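Local coordinates for protein putative L-alanine-DL-glutamate epimerase (Burkholderia xenovorans, PDB 3GO2) that binds magnesium and probably acts as a racemase or epimerase of the mandelate racemase/muconate lactonizing enzyme family, at residues P179-P184 / L220-K225; E245-S250 / I265-T270. All coordinates share one frame; numbering follows the deposited sequence.

Contact 1: P179-P184 / L220-K225; sequences PGFAVP and LNFNAK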
loop_
_atom_site.group_PDB
_atom_site.type_symbol
_atom_site.label_atom_id
_atom_site.label_comp_id
_atom_site.label_asym_id
_atom_site.label_seq_id
_atom_site.Cartn_x
_atom_site.Cartn_y
_atom_site.Cartn_z
ATOM N N PRO A 179 17.652 30.275 6.663
ATOM C CA PRO A 179 16.482 30.390 7.544
ATOM C C PRO A 179 16.168 29.105 8.335
ATOM O O PRO A 179 15.594 29.163 9.426
ATOM C CB PRO A 179 15.343 30.724 6.572
ATOM C CG PRO A 179 15.743 30.106 5.309
ATOM C CD PRO A 179 17.266 30.316 5.252
ATOM N N GLY A 180 16.502 27.944 7.800
ATOM C CA GLY A 180 16.274 26.711 8.550
ATOM C C GLY A 180 17.030 26.653 9.863
ATOM O O GLY A 180 16.633 25.921 10.779
ATOM N N PHE A 181 18.121 27.423 9.945
ATOM C CA PHE A 181 18.896 27.573 11.179
ATOM C C PHE A 181 18.766 28.978 11.787
ATOM O O PHE A 181 19.620 29.390 12.612
ATOM C CB PHE A 181 20.374 27.235 10.935
ATOM C CG PHE A 181 20.636 25.858 10.383
ATOM C CD1 PHE A 181 19.886 24.749 10.760
ATOM C CD2 PHE A 181 21.725 25.640 9.547
ATOM C CE1 PHE A 181 20.167 23.488 10.265
ATOM C CE2 PHE A 181 22.005 24.375 9.062
ATOM C CZ PHE A 181 21.237 23.306 9.427
ATOM N N ALA A 182 17.668 29.663 11.416
ATOM C CA ALA A 182 17.248 30.966 11.953
ATOM C C ALA A 182 18.224 32.094 11.643
ATOM O O ALA A 182 18.335 33.057 12.414
ATOM C CB ALA A 182 16.962 30.873 13.454
ATOM N N VAL A 183 18.914 31.982 10.509
ATOM C CA VAL A 183 19.692 33.090 9.974
ATOM C C VAL A 183 19.287 33.306 8.515
ATOM O O VAL A 183 19.846 32.688 7.616
ATOM C CB VAL A 183 21.203 32.861 10.109
ATOM C CG1 VAL A 183 21.942 34.090 9.593
ATOM C CG2 VAL A 183 21.575 32.591 11.564
ATOM N N PRO A 184 18.290 34.161 8.278
ATOM C CA PRO A 184 17.524 34.979 9.254
ATOM C C PRO A 184 16.374 34.197 9.896
ATOM O O PRO A 184 16.053 33.105 9.441
ATOM C CB PRO A 184 16.948 36.058 8.368
ATOM C CG PRO A 184 16.633 35.349 7.128
ATOM C CD PRO A 184 17.740 34.336 6.926
ATOM N N LEU A 220 21.229 22.555 0.256
ATOM C CA LEU A 220 20.125 23.358 0.739
ATOM C C LEU A 220 19.805 23.171 2.216
ATOM O O LEU A 220 18.933 23.863 2.753
ATOM C CB LEU A 220 18.887 23.056 -0.095
ATOM C CG LEU A 220 19.069 23.206 -1.591
ATOM C CD1 LEU A 220 17.759 22.765 -2.330
ATOM C CD2 LEU A 220 19.480 24.657 -1.958
ATOM N N ASN A 221 20.506 22.242 2.873
ATOM C CA ASN A 221 20.304 21.949 4.278
ATOM C C ASN A 221 18.793 21.790 4.571
ATOM O O ASN A 221 18.123 21.069 3.852
ATOM C CB ASN A 221 20.994 22.986 5.163
ATOM C CG ASN A 221 22.513 22.915 5.095
ATOM O OD1 ASN A 221 23.163 22.142 5.828
ATOM N ND2 ASN A 221 23.073 23.704 4.236
ATOM N N PHE A 222 18.286 22.457 5.611
ATOM C CA PHE A 222 16.875 22.388 5.967
ATOM C C PHE A 222 16.161 23.702 5.596
ATOM O O PHE A 222 15.219 24.099 6.273
ATOM C CB PHE A 222 16.700 22.212 7.485
ATOM C CG PHE A 222 17.126 20.866 8.069
ATOM C CD1 PHE A 222 16.181 19.858 8.303
ATOM C CD2 PHE A 222 18.418 20.676 8.542
ATOM C CE1 PHE A 222 16.551 18.670 8.934
ATOM C CE2 PHE A 222 18.781 19.492 9.160
ATOM C CZ PHE A 222 17.848 18.501 9.373
ATOM N N ASN A 223 16.633 24.390 4.553
ATOM C CA ASN A 223 16.226 25.785 4.309
ATOM C C ASN A 223 14.944 26.023 3.536
ATOM O O ASN A 223 14.613 27.181 3.253
ATOM C CB ASN A 223 17.391 26.543 3.651
ATOM C CG ASN A 223 18.549 26.703 4.599
ATOM O OD1 ASN A 223 18.348 27.058 5.769
ATOM N ND2 ASN A 223 19.763 26.402 4.140
ATOM N N ALA A 224 14.192 24.974 3.245
ATOM C CA ALA A 224 12.847 25.126 2.676
ATOM C C ALA A 224 11.893 24.034 3.142
ATOM O O ALA A 224 12.263 23.159 3.954
ATOM C CB ALA A 224 12.936 25.142 1.151
ATOM N N LYS A 225 10.658 24.124 2.645
ATOM C CA LYS A 225 9.705 23.037 2.703
ATOM C C LYS A 225 9.652 22.369 1.321
ATOM O O LYS A 225 10.076 22.951 0.318
ATOM C CB LYS A 225 8.334 23.558 3.086
ATOM C CG LYS A 225 8.327 24.461 4.331
ATOM C CD LYS A 225 8.857 23.788 5.585
ATOM C CE LYS A 225 8.799 24.709 6.815
ATOM N NZ LYS A 225 7.400 24.922 7.356
#
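Asn223 meets the 3-10 turn of Pro179 and Gly180 with its amide oxygen. Gly180 N donates to Asn223 OD1 at 2.9 Å, in the carbonyl plane and bent at the hydrogen (144°). With chi1 at -68°, the Asn223 amide swings beside its own backbone N and comes nearer to the turn. Pro179 crosses this side chain at about a right angle, and its CD lies 3.5 Å from Asn223 OD1. Gly180 CA also packs closely on the backbone, 3.6 Å from Phe222 O. Phe181 is packed too, without a polar bond: its CE1 touches Phe222 CD2 at 3.7 Å. Phe181 CE2 lies 4.1 Å from Asn221 OD1.

The loose side is Ala182 to Pro184, which leaves the contact, and Val183 is exposed to solvent. A type II' turn from Leu220 to Asn223 presents the second segment. Asn221 in it binds fumarate and 2-oxoglutarate in other structures of this protein; neither is bound here.

Phe181 packs on Cys74 and Phe222 on Arg77, both of a second subunit. Asn223 rests on Ile166 of strand 161-168. In the barrel domain, the contact joins the loop between strand 175-176 and helix 193-210 to the ligand-binding loop between strand 215-219 and helix 226-235.

Contact 2: E245-S250 / I265-T270; sequences EIDSYS and ISSCET. With MG (magnesium ion), chain C; MG (magnesium ion), chain B.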
loop_
_atom_site.group_PDB
_atom_site.type_symbol
_atom_site.label_atom_id
_atom_site.label_comp_id
_atom_site.label_asym_id
_atom_site.label_seq_id
_atom_site.Cartn_x
_atom_site.Cartn_y
_atom_site.Cartn_z
ATOM N N GLU A 245 21.367 18.599 -2.156
ATOM C CA GLU A 245 21.317 18.039 -0.821
ATOM C C GLU A 245 20.248 18.722 0.002
ATOM O O GLU A 245 20.244 19.961 0.145
ATOM C CB GLU A 245 22.697 18.219 -0.186
ATOM C CG GLU A 245 22.913 17.572 1.125
ATOM C CD GLU A 245 24.397 17.656 1.582
ATOM O OE1 GLU A 245 24.642 17.425 2.778
ATOM O OE2 GLU A 245 25.307 17.902 0.751
ATOM N N ILE A 246 19.325 17.903 0.516
ATOM C CA ILE A 246 18.154 18.386 1.236
ATOM C C ILE A 246 17.990 17.546 2.495
ATOM O O ILE A 246 17.758 16.356 2.390
ATOM C CB ILE A 246 16.882 18.243 0.391
ATOM C CG1 ILE A 246 16.968 19.094 -0.883
ATOM C CG2 ILE A 246 15.627 18.638 1.235
ATOM C CD1 ILE A 246 15.815 18.904 -1.888
ATOM N N ASP A 247 18.115 18.166 3.664
ATOM C CA ASP A 247 17.825 17.510 4.925
ATOM C C ASP A 247 16.340 17.680 5.224
ATOM O O ASP A 247 15.770 18.745 5.026
ATOM C CB ASP A 247 18.695 18.072 6.037
ATOM C CG ASP A 247 20.136 17.805 5.800
ATOM O OD1 ASP A 247 20.504 16.612 5.686
ATOM O OD2 ASP A 247 20.894 18.789 5.702
ATOM N N SER A 248 15.720 16.611 5.704
ATOM C CA SER A 248 14.287 16.586 5.943
ATOM C C SER A 248 13.956 15.520 6.952
ATOM O O SER A 248 14.539 14.416 6.917
ATOM C CB SER A 248 13.575 16.242 4.629
ATOM O OG SER A 248 12.167 16.221 4.808
ATOM N N TYR A 249 12.956 15.808 7.793
ATOM C CA TYR A 249 12.378 14.812 8.665
ATOM C C TYR A 249 11.019 14.294 8.136
ATOM O O TYR A 249 10.226 13.708 8.883
ATOM C CB TYR A 249 12.247 15.407 10.057
ATOM C CG TYR A 249 13.591 15.687 10.707
ATOM C CD1 TYR A 249 14.541 14.696 10.790
ATOM C CD2 TYR A 249 13.896 16.941 11.249
ATOM C CE1 TYR A 249 15.758 14.908 11.391
ATOM C CE2 TYR A 249 15.130 17.160 11.870
ATOM C CZ TYR A 249 16.046 16.127 11.935
ATOM O OH TYR A 249 17.274 16.288 12.534
ATOM N N SER A 250 10.777 14.519 6.852
ATOM C CA SER A 250 9.618 13.982 6.154
ATOM C C SER A 250 10.033 13.052 5.009
ATOM O O SER A 250 10.283 13.522 3.889
ATOM C CB SER A 250 8.775 15.099 5.565
ATOM O OG SER A 250 7.657 14.522 4.853
ATOM N N ILE A 265 19.421 13.551 -5.674
ATOM C CA ILE A 265 19.123 14.105 -4.341
ATOM C C ILE A 265 19.898 13.344 -3.299
ATOM O O ILE A 265 19.904 12.098 -3.269
ATOM C CB ILE A 265 17.615 14.002 -4.013
ATOM C CG1 ILE A 265 16.796 14.810 -5.022
ATOM C CG2 ILE A 265 17.304 14.451 -2.577
ATOM C CD1 ILE A 265 17.102 16.281 -5.067
ATOM N N SER A 266 20.593 14.079 -2.449
ATOM C CA SER A 266 21.258 13.482 -1.305
ATOM C C SER A 266 20.624 13.974 -0.014
ATOM O O SER A 266 20.050 15.067 0.039
ATOM C CB SER A 266 22.738 13.808 -1.341
ATOM O OG SER A 266 22.941 15.180 -1.181
ATOM N N SER A 267 20.698 13.158 1.021
ATOM C CA SER A 267 20.139 13.517 2.320
ATOM C C SER A 267 20.741 12.625 3.390
ATOM O O SER A 267 21.592 11.788 3.111
ATOM C CB SER A 267 18.602 13.370 2.314
ATOM O OG SER A 267 17.994 14.042 3.405
ATOM N N CYS A 268 20.287 12.826 4.612
ATOM C CA CYS A 268 20.430 11.886 5.738
ATOM C C CYS A 268 21.590 12.189 6.684
ATOM O O CYS A 268 21.776 11.418 7.628
ATOM C CB CYS A 268 20.506 10.434 5.307
ATOM S SG CYS A 268 19.213 9.895 4.163
ATOM N N GLU A 269 22.327 13.287 6.475
ATOM C CA GLU A 269 23.516 13.553 7.278
ATOM C C GLU A 269 23.236 13.762 8.757
ATOM O O GLU A 269 24.174 13.736 9.563
ATOM C CB GLU A 269 24.296 14.761 6.741
ATOM C CG GLU A 269 23.719 16.117 7.106
ATOM C CD GLU A 269 24.489 17.254 6.493
ATOM O OE1 GLU A 269 24.305 18.372 6.959
ATOM O OE2 GLU A 269 25.290 17.036 5.584
ATOM N N THR A 270 21.968 13.964 9.118
ATOM C CA THR A 270 21.610 14.240 10.490
ATOM C C THR A 270 20.951 13.048 11.171
ATOM O O THR A 270 20.416 13.210 12.277
ATOM C CB THR A 270 20.740 15.504 10.653
ATOM O OG1 THR A 270 19.394 15.256 10.223
ATOM C CG2 THR A 270 21.347 16.682 9.906
HETATM MG MG MG C . 18.759 14.509 13.344
HETATM MG MG MG B . 25.313 19.342 4.451
HETATM O O HOH W 1 22.324 15.320 4.192
HETATM O O HOH W 2 19.476 14.668 7.435
HETATM O O HOH W 3 22.968 19.040 4.155
HETATM O O HOH W 4 17.127 13.838 6.113
HETATM O O HOH W 5 25.475 20.471 5.829
HETATM O O HOH W 6 18.593 14.102 15.669
HETATM O O HOH W 7 17.169 12.550 13.369
#
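Glu245 and Glu269 share one magnesium ion. Their side chains cross at about a right angle, with carboxylate planes 85° apart. Glu245 OE1 and Glu269 OE2 each bind the metal at 2.6 Å. The two oxygens are both acceptors, and the ion probably offsets their repulsion. Asp219 completes the protein ligands, and Glu245 OE2 forms a salt bridge to Lys163.

Asp247 is held by water. Its OD1 accepts from two waters, which in turn accept from the backbone N of Glu269 and Thr270. Its OD2 accepts from a magnesium-bound water.

The backbones pair as a parallel bridge. Ile246 N donates to Ser266 O at 3.0 Å, nearly straight (168°). Ser267 OG, anti to its own N (chi1 -164°), donates to Ile246 O in a short bond of 2.5 Å. It also accepts from a water that itself accepts from Ser248 N.

Tyr249 OH and Thr270 O bind a second magnesium, which lies in the ring plane at 2.5 Å from Tyr249 OH. Pro78 O of a second subunit is another ligand.

Strands 243-245 and 265-267 are neighbours in the parallel barrel sheet. Strand 288-291 follows on the far side of 265-267, and helix 251-259 covers Ile246 and Ser267.

From the N terminus, residues 179-184 come first and are met by 220-225, so contact 1 closes a loop holding helix 193-210 and strand 215-219. The chain then runs through helix 226-235 to contact 2. There a shorter loop closes around helix 251-259. The two loops follow in series, and neither nests in nor crosses the other. They still touch in space, because the inner segments 220-225 and 245-250 lie side by side. Leu220 N to Glu245 O and Asp247 N to Asn221 O are probable hydrogen bonds, and Phe222 packs on Asp247 and Tyr249. Contact 1 ties the loops after strands 175-176 and 215-219; contact 2 joins neighbouring strands 243-245 and 265-267. Both touch a second subunit.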